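PDB 5T6O: poly-beta-hydroxybuterate polymerase from Cupriavidus necator, which probably acts as an acyltransferase that polymerises 3-hydroxybutyryl-CoA into polyhydroxybutyrate, releasing CoA; this chain is the catalytic domain of the class I synthase. Local coordinates for residues H36-N48 with Q110-I124. The protein carries 1 engineered substitution. Residues are numbered along the deposited sequence; the frame is centred on the assembly and turned at random.
Sequences HARPLLMVPPCIN and QDKINVLGFAVGGTI. Engineered in segment 110-124: A119 (natural residue Cys).
Strands 40-43 and 113-118 run parallel, 21° apart, with L40 to V43 beside N114 to G117, and five backbone bonds from P39 O to F118 N join them. L41 N donates to N114 O at 2.8 Å. L40, M42, N114 and L116 share one sheet face. L40 CG lies anti to the backbone N (chi1 174°), which brings CD1 to 4.0 Å from L116 CB. M42 CG meets L116 CD2. On the other face L41 CB touches I113 CD1. N114 ND2 and R38 O share a water, while N114 OD1 bonds S142 on strand 140-146. Beyond the strands, P45 CD packs 3.6 Å from F118 CD2. P45 CB meets V120 CG1 at 3.6 Å, and C46 SG reaches I124 CD1. The engineered A119 is the N-cap of helix 120-134, its CB over the F118 ring. The sharp strand-A119-helix turn, with A119 phi positive (59°), is the nucleophile elbow of the alpha/beta hydrolase fold; the natural residue there is Cys. V43 O takes the F118 N-H and a G121 CA-H contact (3.4 Å). G121 has no side chain, and its CA also lies 3.5 Å from P44 O, so the start of the helix packs directly on backbone oxygens.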
loop_
_atom_site.group_PDB
_atom_site.type_symbol
_atom_site.label_atom_id
_atom_site.label_comp_id
_atom_site.label_asym_id
_atom_site.label_seq_id
_atom_site.Cartn_x
_atom_site.Cartn_y
_atom_site.Cartn_z
ATOM N N HIS A 36 -1.432 -41.575 -18.689
ATOM C CA HIS A 36 -2.079 -41.904 -17.427
ATOM C C HIS A 36 -3.528 -42.297 -17.652
ATOM O O HIS A 36 -4.193 -41.802 -18.564
ATOM C CB HIS A 36 -2.018 -40.716 -16.466
ATOM C CG HIS A 36 -0.635 -40.400 -16.004
ATOM N ND1 HIS A 36 -0.009 -41.103 -14.997
ATOM C CD2 HIS A 36 0.256 -39.475 -16.432
ATOM C CE1 HIS A 36 1.205 -40.615 -14.814
ATOM N NE2 HIS A 36 1.389 -39.624 -15.670
ATOM N N ALA A 37 -4.019 -43.189 -16.787
ATOM C CA ALA A 37 -5.387 -43.673 -16.916
ATOM C C ALA A 37 -6.392 -42.528 -16.836
ATOM O O ALA A 37 -7.387 -42.516 -17.569
ATOM C CB ALA A 37 -5.677 -44.723 -15.840
ATOM N N ARG A 38 -6.142 -41.550 -15.965
ATOM C CA ARG A 38 -7.096 -40.460 -15.780
ATOM C C ARG A 38 -6.707 -39.261 -16.630
ATOM O O ARG A 38 -5.560 -38.783 -16.540
ATOM C CB ARG A 38 -7.167 -40.048 -14.313
ATOM C CG ARG A 38 -7.596 -41.170 -13.373
ATOM C CD ARG A 38 -7.940 -40.601 -12.015
ATOM N NE ARG A 38 -8.462 -41.625 -11.117
ATOM C CZ ARG A 38 -7.800 -42.103 -10.074
ATOM N NH1 ARG A 38 -6.588 -41.644 -9.797
ATOM N NH2 ARG A 38 -8.350 -43.038 -9.311
ATOM N N PRO A 39 -7.623 -38.750 -17.444
ATOM C CA PRO A 39 -7.322 -37.579 -18.269
ATOM C C PRO A 39 -7.451 -36.296 -17.458
ATOM O O PRO A 39 -7.947 -36.288 -16.330
ATOM C CB PRO A 39 -8.393 -37.650 -19.360
ATOM C CG PRO A 39 -9.578 -38.221 -18.638
ATOM C CD PRO A 39 -9.001 -39.236 -17.656
ATOM N N LEU A 40 -7.028 -35.189 -18.075
ATOM C CA LEU A 40 -7.169 -33.859 -17.487
ATOM C C LEU A 40 -8.128 -33.030 -18.333
ATOM O O LEU A 40 -7.901 -32.861 -19.536
ATOM C CB LEU A 40 -5.817 -33.147 -17.389
ATOM C CG LEU A 40 -5.880 -31.692 -16.913
ATOM C CD1 LEU A 40 -6.270 -31.644 -15.435
ATOM C CD2 LEU A 40 -4.527 -31.007 -17.142
ATOM N N LEU A 41 -9.180 -32.498 -17.702
ATOM C CA LEU A 41 -10.113 -31.588 -18.366
ATOM C C LEU A 41 -9.770 -30.158 -17.963
ATOM O O LEU A 41 -9.833 -29.807 -16.780
ATOM C CB LEU A 41 -11.568 -31.915 -18.012
ATOM C CG LEU A 41 -12.583 -30.835 -18.415
ATOM C CD1 LEU A 41 -12.730 -30.760 -19.943
ATOM C CD2 LEU A 41 -13.950 -31.087 -17.751
ATOM N N MET A 42 -9.402 -29.341 -18.946
ATOM C CA MET A 42 -9.091 -27.939 -18.709
ATOM C C MET A 42 -10.317 -27.069 -18.959
ATOM O O MET A 42 -10.949 -27.168 -20.021
ATOM C CB MET A 42 -7.949 -27.484 -19.609
ATOM C CG MET A 42 -6.642 -28.199 -19.369
ATOM S SD MET A 42 -5.359 -27.293 -20.256
ATOM C CE MET A 42 -3.927 -28.287 -19.847
ATOM N N VAL A 43 -10.635 -26.211 -17.988
ATOM C CA VAL A 43 -11.712 -25.228 -18.117
ATOM C C VAL A 43 -11.083 -23.840 -18.144
ATOM O O VAL A 43 -10.732 -23.284 -17.091
ATOM C CB VAL A 43 -12.744 -25.352 -16.985
ATOM C CG1 VAL A 43 -13.876 -24.304 -17.167
ATOM C CG2 VAL A 43 -13.322 -26.777 -16.949
ATOM N N PRO A 44 -10.902 -23.265 -19.324
ATOM C CA PRO A 44 -10.291 -21.949 -19.439
ATOM C C PRO A 44 -11.300 -20.855 -19.141
ATOM O O PRO A 44 -12.504 -21.121 -19.034
ATOM C CB PRO A 44 -9.839 -21.897 -20.910
ATOM C CG PRO A 44 -10.145 -23.291 -21.479
ATOM C CD PRO A 44 -11.220 -23.848 -20.632
ATOM N N PRO A 45 -10.854 -19.607 -19.004
ATOM C CA PRO A 45 -11.809 -18.499 -18.859
ATOM C C PRO A 45 -12.677 -18.348 -20.099
ATOM O O PRO A 45 -12.276 -18.702 -21.212
ATOM C CB PRO A 45 -10.904 -17.273 -18.675
ATOM C CG PRO A 45 -9.589 -17.681 -19.356
ATOM C CD PRO A 45 -9.454 -19.138 -19.003
ATOM N N CYS A 46 -13.878 -17.812 -19.898
ATOM C CA CYS A 46 -14.706 -17.358 -21.015
ATOM C C CYS A 46 -14.612 -15.851 -21.209
ATOM O O CYS A 46 -15.306 -15.294 -22.071
ATOM C CB CYS A 46 -16.159 -17.786 -20.810
ATOM S SG CYS A 46 -16.880 -17.242 -19.222
ATOM N N ILE A 47 -13.768 -15.197 -20.417
ATOM C CA ILE A 47 -13.304 -13.833 -20.648
ATOM C C ILE A 47 -12.005 -13.943 -21.442
ATOM O O ILE A 47 -11.024 -14.499 -20.946
ATOM C CB ILE A 47 -13.108 -13.106 -19.308
ATOM C CG1 ILE A 47 -14.474 -12.964 -18.611
ATOM C CG2 ILE A 47 -12.398 -11.771 -19.491
ATOM C CD1 ILE A 47 -14.394 -12.555 -17.135
ATOM N N ASN A 48 -11.999 -13.425 -22.678
ATOM C CA ASN A 48 -11.085 -13.858 -23.740
ATOM C C ASN A 48 -11.221 -15.362 -23.994
ATOM O O ASN A 48 -12.103 -16.019 -23.430
ATOM C CB ASN A 48 -9.624 -13.489 -23.446
ATOM C CG ASN A 48 -9.362 -12.002 -23.603
ATOM O OD1 ASN A 48 -9.725 -11.387 -24.617
ATOM N ND2 ASN A 48 -8.741 -11.417 -22.604
ATOM N N GLN A 110 -13.265 -43.674 -17.282
ATOM C CA GLN A 110 -12.753 -43.685 -15.921
ATOM C C GLN A 110 -13.818 -43.230 -14.936
ATOM O O GLN A 110 -14.699 -42.436 -15.268
ATOM C CB GLN A 110 -11.537 -42.767 -15.801
ATOM C CG GLN A 110 -10.315 -43.303 -16.488
ATOM C CD GLN A 110 -9.712 -44.451 -15.722
ATOM O OE1 GLN A 110 -9.363 -44.313 -14.548
ATOM N NE2 GLN A 110 -9.604 -45.596 -16.369
ATOM N N ASP A 111 -13.699 -43.716 -13.698
ATOM C CA ASP A 111 -14.614 -43.278 -12.649
ATOM C C ASP A 111 -14.385 -41.817 -12.268
ATOM O O ASP A 111 -15.338 -41.106 -11.915
ATOM C CB ASP A 111 -14.462 -44.185 -11.429
ATOM C CG ASP A 111 -15.450 -43.858 -10.332
ATOM O OD1 ASP A 111 -16.607 -43.519 -10.662
ATOM O OD2 ASP A 111 -15.069 -43.932 -9.141
ATOM N N LYS A 112 -13.140 -41.349 -12.339
ATOM C CA LYS A 112 -12.792 -39.980 -11.981
ATOM C C LYS A 112 -11.790 -39.421 -12.980
ATOM O O LYS A 112 -10.974 -40.158 -13.549
ATOM C CB LYS A 112 -12.203 -39.897 -10.562
ATOM C CG LYS A 112 -13.162 -40.354 -9.461
ATOM C CD LYS A 112 -12.555 -40.163 -8.077
ATOM C CE LYS A 112 -13.438 -40.761 -6.982
ATOM N NZ LYS A 112 -14.762 -40.093 -6.913
ATOM N N ILE A 113 -11.859 -38.100 -13.177
ATOM C CA ILE A 113 -10.934 -37.367 -14.031
ATOM C C ILE A 113 -10.263 -36.276 -13.205
ATOM O O ILE A 113 -10.733 -35.885 -12.133
ATOM C CB ILE A 113 -11.638 -36.756 -15.266
ATOM C CG1 ILE A 113 -12.594 -35.626 -14.850
ATOM C CG2 ILE A 113 -12.371 -37.843 -16.062
ATOM C CD1 ILE A 113 -13.276 -34.924 -16.031
ATOM N N ASN A 114 -9.142 -35.788 -13.712
ATOM C CA ASN A 114 -8.532 -34.593 -13.151
ATOM C C ASN A 114 -9.104 -33.376 -13.855
ATOM O O ASN A 114 -9.444 -33.430 -15.040
ATOM C CB ASN A 114 -7.014 -34.641 -13.305
ATOM C CG ASN A 114 -6.385 -35.663 -12.386
ATOM O OD1 ASN A 114 -6.813 -35.825 -11.240
ATOM N ND2 ASN A 114 -5.383 -36.369 -12.882
ATOM N N VAL A 115 -9.258 -32.277 -13.115
ATOM C CA VAL A 115 -9.755 -31.056 -13.734
ATOM C C VAL A 115 -8.836 -29.889 -13.397
ATOM O O VAL A 115 -8.148 -29.873 -12.371
ATOM C CB VAL A 115 -11.216 -30.722 -13.340
ATOM C CG1 VAL A 115 -12.128 -31.934 -13.517
ATOM C CG2 VAL A 115 -11.288 -30.169 -11.931
ATOM N N LEU A 116 -8.830 -28.909 -14.291
ATOM C CA LEU A 116 -8.048 -27.693 -14.152
ATOM C C LEU A 116 -8.932 -26.513 -14.533
ATOM O O LEU A 116 -9.731 -26.598 -15.473
ATOM C CB LEU A 116 -6.781 -27.726 -15.036
ATOM C CG LEU A 116 -5.926 -26.460 -15.206
ATOM C CD1 LEU A 116 -4.490 -26.854 -15.589
ATOM C CD2 LEU A 116 -6.492 -25.483 -16.256
ATOM N N GLY A 117 -8.796 -25.424 -13.791
ATOM C CA GLY A 117 -9.387 -24.161 -14.186
ATOM C C GLY A 117 -8.327 -23.080 -14.191
ATOM O O GLY A 117 -7.341 -23.153 -13.461
ATOM N N PHE A 118 -8.533 -22.078 -15.051
ATOM C CA PHE A 118 -7.655 -20.908 -15.123
ATOM C C PHE A 118 -8.515 -19.657 -15.032
ATOM O O PHE A 118 -9.458 -19.500 -15.812
ATOM C CB PHE A 118 -6.839 -20.898 -16.423
ATOM C CG PHE A 118 -6.030 -19.629 -16.619
ATOM C CD1 PHE A 118 -5.172 -19.183 -15.628
ATOM C CD2 PHE A 118 -6.115 -18.901 -17.794
ATOM C CE1 PHE A 118 -4.418 -18.038 -15.798
ATOM C CE2 PHE A 118 -5.368 -17.744 -17.969
ATOM C CZ PHE A 118 -4.516 -17.312 -16.971
ATOM N N ALA A 119 -8.207 -18.782 -14.074
ATOM C CA ALA A 119 -8.900 -17.483 -13.936
ATOM C C ALA A 119 -10.385 -17.765 -13.724
ATOM O O ALA A 119 -10.729 -18.629 -12.904
ATOM C CB ALA A 119 -8.572 -16.605 -15.128
ATOM N N VAL A 120 -11.297 -17.095 -14.435
ATOM C CA VAL A 120 -12.710 -17.353 -14.167
ATOM C C VAL A 120 -13.087 -18.801 -14.488
ATOM O O VAL A 120 -14.049 -19.324 -13.917
ATOM C CB VAL A 120 -13.619 -16.354 -14.923
ATOM C CG1 VAL A 120 -13.627 -16.628 -16.424
ATOM C CG2 VAL A 120 -15.028 -16.424 -14.348
ATOM N N GLY A 121 -12.326 -19.480 -15.363
ATOM C CA GLY A 121 -12.524 -20.915 -15.534
ATOM C C GLY A 121 -12.382 -21.680 -14.229
ATOM O O GLY A 121 -13.088 -22.669 -14.001
ATOM N N GLY A 122 -11.493 -21.223 -13.348
ATOM C CA GLY A 122 -11.342 -21.881 -12.064
ATOM C C GLY A 122 -12.517 -21.617 -11.150
ATOM O O GLY A 122 -12.941 -22.504 -10.395
ATOM N N THR A 123 -13.047 -20.389 -11.192
ATOM C CA THR A 123 -14.251 -20.072 -10.434
ATOM C C THR A 123 -15.425 -20.897 -10.943
ATOM O O THR A 123 -16.181 -21.477 -10.156
ATOM C CB THR A 123 -14.560 -18.575 -10.543
ATOM O OG1 THR A 123 -13.363 -17.816 -10.313
ATOM C CG2 THR A 123 -15.629 -18.166 -9.532
ATOM N N ILE A 124 -15.578 -20.960 -12.268
ATOM C CA ILE A 124 -16.630 -21.760 -12.888
ATOM C C ILE A 124 -16.486 -23.226 -12.502
ATOM O O ILE A 124 -17.447 -23.867 -12.059
ATOM C CB ILE A 124 -16.597 -21.579 -14.416
ATOM C CG1 ILE A 124 -17.102 -20.188 -14.800
ATOM C CG2 ILE A 124 -17.419 -22.672 -15.112
ATOM C CD1 ILE A 124 -16.760 -19.768 -16.257
HETATM O O HOH W 1 -4.567 -36.219 -15.636
#